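Local coordinates for endo-beta-1,4-glucanase (cellulase B) (Bacillus halodurans, PDB 4V2X), which probably cleaves beta-1,4-linked glucans through a family 5 glycoside hydrolase barrel that carries an Ig-like and a CBM46 carbohydrate-binding module, at residues Gly275-Thr287 with Gly520-Tyr532. Sequence-based numbering, arbitrary orientation.
Sequences GFWPFSVNIAGYT and GPQDWTSFKEFGY
Trp277 meets Trp524 edge to edge, Trp277 CZ3 lying 3.6 Å from Trp524 CZ2, where the loop after barrel strand 267-273 of the catalytic (beta/alpha)8 domain docks on the CBM46 module. With CG anti to the backbone N (chi1 178°), the Trp277 indole reaches from helix 277-281 to its partner. Val281 CB lies beside Glu529 OE2, a carboxylate oxygen salt-bridged to Lys327. A Schellman motif ends the helix at Asn282, whose carbonyl O takes a nearly straight bond from Phe530 N (3.0 Å, 169° at the hydrogen). A water lies within hydrogen-bonding distance of that O and Lys528 O. Asn282 ND2 bonds to Val331 O while packing on Phe530 CB. Ile283 CD1 rests against Gln522 CG and Glu529 CB. Ala284 N donates to Phe527 O (3.2 Å) from above the carbonyl plane, and Ala284 CB touches Trp524 CZ3. Thr525 OG1 lies 3.3 Å from Ala284 CA and, in an ST turn, accepts from Phe527 N; a valine here would probably leave that N-H without its acceptor and the Phe527 backbone less firmly set. Gly285, within a type I' turn, ends the interface with a CH-pi contact, CA 3.8 Å from the Phe527 ring centroid and over its face.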
# COMPACT_ATOMS: atom_id res chain seq x y z
N GLY A 275 -16.32 12.18 -19.27
CA GLY A 275 -16.98 11.41 -20.33
C GLY A 275 -16.06 10.41 -20.99
O GLY A 275 -14.83 10.53 -20.94
N PHE A 276 -16.68 9.40 -21.62
CA PHE A 276 -15.96 8.44 -22.45
C PHE A 276 -15.10 9.22 -23.44
O PHE A 276 -15.60 10.08 -24.17
CB PHE A 276 -16.97 7.54 -23.15
CG PHE A 276 -16.38 6.62 -24.19
CD1 PHE A 276 -15.47 5.63 -23.84
CD2 PHE A 276 -16.78 6.71 -25.52
CE1 PHE A 276 -14.95 4.77 -24.80
CE2 PHE A 276 -16.27 5.85 -26.48
CZ PHE A 276 -15.35 4.88 -26.12
N TRP A 277 -13.80 8.95 -23.43
CA TRP A 277 -12.86 9.88 -24.04
C TRP A 277 -13.18 10.24 -25.51
O TRP A 277 -13.24 11.43 -25.85
CB TRP A 277 -11.41 9.40 -23.88
CG TRP A 277 -10.47 10.32 -24.53
CD1 TRP A 277 -10.09 11.56 -24.10
CD2 TRP A 277 -9.81 10.11 -25.78
NE1 TRP A 277 -9.23 12.13 -25.01
CE2 TRP A 277 -9.05 11.26 -26.04
CE3 TRP A 277 -9.80 9.05 -26.70
CZ2 TRP A 277 -8.26 11.38 -27.19
CZ3 TRP A 277 -9.02 9.17 -27.82
CH2 TRP A 277 -8.27 10.33 -28.07
N PRO A 278 -13.39 9.24 -26.37
CA PRO A 278 -13.62 9.60 -27.78
C PRO A 278 -14.86 10.47 -28.01
O PRO A 278 -14.83 11.36 -28.87
CB PRO A 278 -13.78 8.25 -28.48
CG PRO A 278 -13.07 7.28 -27.60
CD PRO A 278 -13.25 7.78 -26.20
N PHE A 279 -15.94 10.19 -27.29
CA PHE A 279 -17.13 11.02 -27.38
C PHE A 279 -16.83 12.41 -26.83
O PHE A 279 -17.22 13.42 -27.42
CB PHE A 279 -18.30 10.41 -26.60
CG PHE A 279 -19.48 11.32 -26.49
CD1 PHE A 279 -20.25 11.63 -27.61
CD2 PHE A 279 -19.83 11.90 -25.28
CE1 PHE A 279 -21.34 12.48 -27.52
CE2 PHE A 279 -20.92 12.76 -25.18
CZ PHE A 279 -21.67 13.05 -26.30
N SER A 280 -16.11 12.46 -25.71
CA SER A 280 -15.89 13.70 -24.99
C SER A 280 -15.08 14.73 -25.79
O SER A 280 -15.26 15.92 -25.58
CB SER A 280 -15.19 13.42 -23.65
OG SER A 280 -13.82 13.14 -23.84
N VAL A 281 -14.21 14.26 -26.69
CA VAL A 281 -13.43 15.16 -27.54
C VAL A 281 -13.86 15.16 -29.01
O VAL A 281 -13.39 16.00 -29.78
CB VAL A 281 -11.91 14.88 -27.45
CG1 VAL A 281 -11.43 15.00 -26.01
CG2 VAL A 281 -11.53 13.52 -28.06
N ASN A 282 -14.78 14.27 -29.37
CA ASN A 282 -15.25 14.08 -30.75
C ASN A 282 -14.14 13.61 -31.68
O ASN A 282 -13.62 14.37 -32.50
CB ASN A 282 -15.94 15.33 -31.31
CG ASN A 282 -16.71 15.04 -32.58
OD1 ASN A 282 -16.53 14.00 -33.22
ND2 ASN A 282 -17.57 15.97 -32.96
N ILE A 283 -13.81 12.33 -31.55
CA ILE A 283 -12.80 11.67 -32.36
C ILE A 283 -13.29 10.24 -32.57
O ILE A 283 -14.20 9.77 -31.89
CB ILE A 283 -11.42 11.71 -31.64
CG1 ILE A 283 -10.27 11.33 -32.57
CG2 ILE A 283 -11.43 10.82 -30.41
CD1 ILE A 283 -8.91 11.54 -31.93
N ALA A 284 -12.71 9.56 -33.56
CA ALA A 284 -12.96 8.14 -33.80
C ALA A 284 -14.40 7.79 -34.19
O ALA A 284 -14.80 6.63 -34.14
CB ALA A 284 -12.51 7.31 -32.59
N GLY A 285 -15.17 8.80 -34.60
CA GLY A 285 -16.53 8.60 -35.07
C GLY A 285 -17.60 8.70 -34.00
O GLY A 285 -18.79 8.48 -34.31
N TYR A 286 -17.21 9.03 -32.77
CA TYR A 286 -18.13 9.08 -31.63
C TYR A 286 -18.78 10.45 -31.54
O TYR A 286 -18.53 11.23 -30.63
CB TYR A 286 -17.42 8.70 -30.32
CG TYR A 286 -17.12 7.22 -30.27
CD1 TYR A 286 -18.06 6.32 -29.79
CD2 TYR A 286 -15.92 6.72 -30.76
CE1 TYR A 286 -17.82 4.96 -29.76
CE2 TYR A 286 -15.66 5.36 -30.74
CZ TYR A 286 -16.61 4.49 -30.24
OH TYR A 286 -16.37 3.14 -30.23
N THR A 287 -19.64 10.71 -32.52
CA THR A 287 -20.39 11.95 -32.62
C THR A 287 -21.70 11.87 -31.85
O THR A 287 -22.29 12.90 -31.52
CB THR A 287 -20.69 12.25 -34.09
OG1 THR A 287 -21.40 11.15 -34.66
CG2 THR A 287 -19.39 12.49 -34.85
N GLY A 520 -3.00 11.62 -40.48
CA GLY A 520 -3.16 12.67 -39.47
C GLY A 520 -2.99 12.18 -38.05
O GLY A 520 -2.57 11.04 -37.82
N PRO A 521 -3.28 13.05 -37.08
CA PRO A 521 -3.13 12.71 -35.67
C PRO A 521 -4.02 11.54 -35.27
O PRO A 521 -5.08 11.34 -35.88
CB PRO A 521 -3.57 13.99 -34.95
CG PRO A 521 -3.47 15.08 -35.96
CD PRO A 521 -3.73 14.44 -37.28
N GLN A 522 -3.58 10.79 -34.26
CA GLN A 522 -4.33 9.66 -33.71
C GLN A 522 -4.76 8.72 -34.84
O GLN A 522 -5.95 8.52 -35.10
CB GLN A 522 -5.54 10.16 -32.91
CG GLN A 522 -5.18 11.14 -31.79
CD GLN A 522 -4.41 10.51 -30.64
OE1 GLN A 522 -4.50 9.31 -30.39
NE2 GLN A 522 -3.67 11.34 -29.92
N ASP A 523 -3.76 8.15 -35.51
CA ASP A 523 -3.99 7.41 -36.75
C ASP A 523 -4.45 5.96 -36.56
O ASP A 523 -4.52 5.19 -37.51
CB ASP A 523 -2.76 7.52 -37.68
CG ASP A 523 -1.55 6.76 -37.17
OD1 ASP A 523 -1.63 5.96 -36.22
OD2 ASP A 523 -0.47 6.97 -37.77
N TRP A 524 -4.78 5.61 -35.32
CA TRP A 524 -5.51 4.38 -35.02
C TRP A 524 -6.97 4.45 -35.50
O TRP A 524 -7.66 3.44 -35.57
CB TRP A 524 -5.44 4.06 -33.52
CG TRP A 524 -5.78 5.20 -32.64
CD1 TRP A 524 -4.92 6.14 -32.15
CD2 TRP A 524 -7.08 5.58 -32.18
NE1 TRP A 524 -5.59 7.06 -31.40
CE2 TRP A 524 -6.92 6.74 -31.39
CE3 TRP A 524 -8.36 5.03 -32.33
CZ2 TRP A 524 -7.99 7.37 -30.78
CZ3 TRP A 524 -9.42 5.66 -31.71
CH2 TRP A 524 -9.24 6.82 -30.94
N THR A 525 -7.43 5.65 -35.86
CA THR A 525 -8.75 5.84 -36.44
C THR A 525 -8.69 6.77 -37.65
O THR A 525 -7.86 7.68 -37.71
CB THR A 525 -9.76 6.39 -35.41
OG1 THR A 525 -11.04 6.58 -36.02
CG2 THR A 525 -9.28 7.72 -34.81
N SER A 526 -9.59 6.55 -38.61
CA SER A 526 -9.75 7.46 -39.73
C SER A 526 -10.47 8.76 -39.34
O SER A 526 -10.33 9.74 -40.05
CB SER A 526 -10.56 6.78 -40.84
OG SER A 526 -11.86 6.45 -40.36
N PHE A 527 -11.24 8.74 -38.26
CA PHE A 527 -12.03 9.91 -37.87
C PHE A 527 -11.19 10.85 -37.03
O PHE A 527 -10.79 10.51 -35.92
CB PHE A 527 -13.26 9.51 -37.05
CG PHE A 527 -14.32 8.81 -37.85
CD1 PHE A 527 -15.31 9.54 -38.48
CD2 PHE A 527 -14.32 7.43 -37.97
CE1 PHE A 527 -16.30 8.90 -39.20
CE2 PHE A 527 -15.30 6.79 -38.70
CZ PHE A 527 -16.29 7.53 -39.32
N LYS A 528 -10.91 12.03 -37.58
CA LYS A 528 -10.05 13.01 -36.91
C LYS A 528 -10.81 13.76 -35.81
O LYS A 528 -12.04 13.73 -35.74
CB LYS A 528 -9.47 14.00 -37.92
CG LYS A 528 -8.66 13.37 -39.04
CD LYS A 528 -7.48 12.55 -38.55
CE LYS A 528 -7.76 11.05 -38.52
NZ LYS A 528 -6.60 10.25 -38.03
N GLU A 529 -10.04 14.43 -34.96
CA GLU A 529 -10.59 15.10 -33.79
C GLU A 529 -11.14 16.49 -34.14
O GLU A 529 -10.42 17.35 -34.65
CB GLU A 529 -9.52 15.21 -32.71
CG GLU A 529 -10.01 15.93 -31.47
CD GLU A 529 -9.01 15.99 -30.35
OE1 GLU A 529 -7.99 15.27 -30.39
OE2 GLU A 529 -9.25 16.77 -29.41
N PHE A 530 -12.42 16.72 -33.83
CA PHE A 530 -13.09 17.98 -34.13
C PHE A 530 -12.40 19.12 -33.39
O PHE A 530 -12.14 19.01 -32.19
CB PHE A 530 -14.57 17.89 -33.72
CG PHE A 530 -15.44 18.98 -34.27
CD1 PHE A 530 -15.38 20.28 -33.76
CD2 PHE A 530 -16.36 18.71 -35.28
CE1 PHE A 530 -16.20 21.28 -34.26
CE2 PHE A 530 -17.18 19.71 -35.79
CZ PHE A 530 -17.10 20.99 -35.28
N GLY A 531 -12.11 20.20 -34.10
CA GLY A 531 -11.45 21.37 -33.51
C GLY A 531 -9.94 21.24 -33.62
O GLY A 531 -9.27 22.12 -34.18
N TYR A 532 -9.40 20.14 -33.11
CA TYR A 532 -7.96 19.94 -33.09
C TYR A 532 -7.38 19.78 -34.49
O TYR A 532 -6.39 20.44 -34.84
CB TYR A 532 -7.58 18.73 -32.23
CG TYR A 532 -6.09 18.51 -32.16
CD1 TYR A 532 -5.30 19.31 -31.36
CD2 TYR A 532 -5.48 17.53 -32.93
CE1 TYR A 532 -3.92 19.13 -31.31
CE2 TYR A 532 -4.10 17.34 -32.89
CZ TYR A 532 -3.34 18.15 -32.07
OH TYR A 532 -1.98 17.96 -32.02
O HOH W 1 -14.50 14.72 -35.35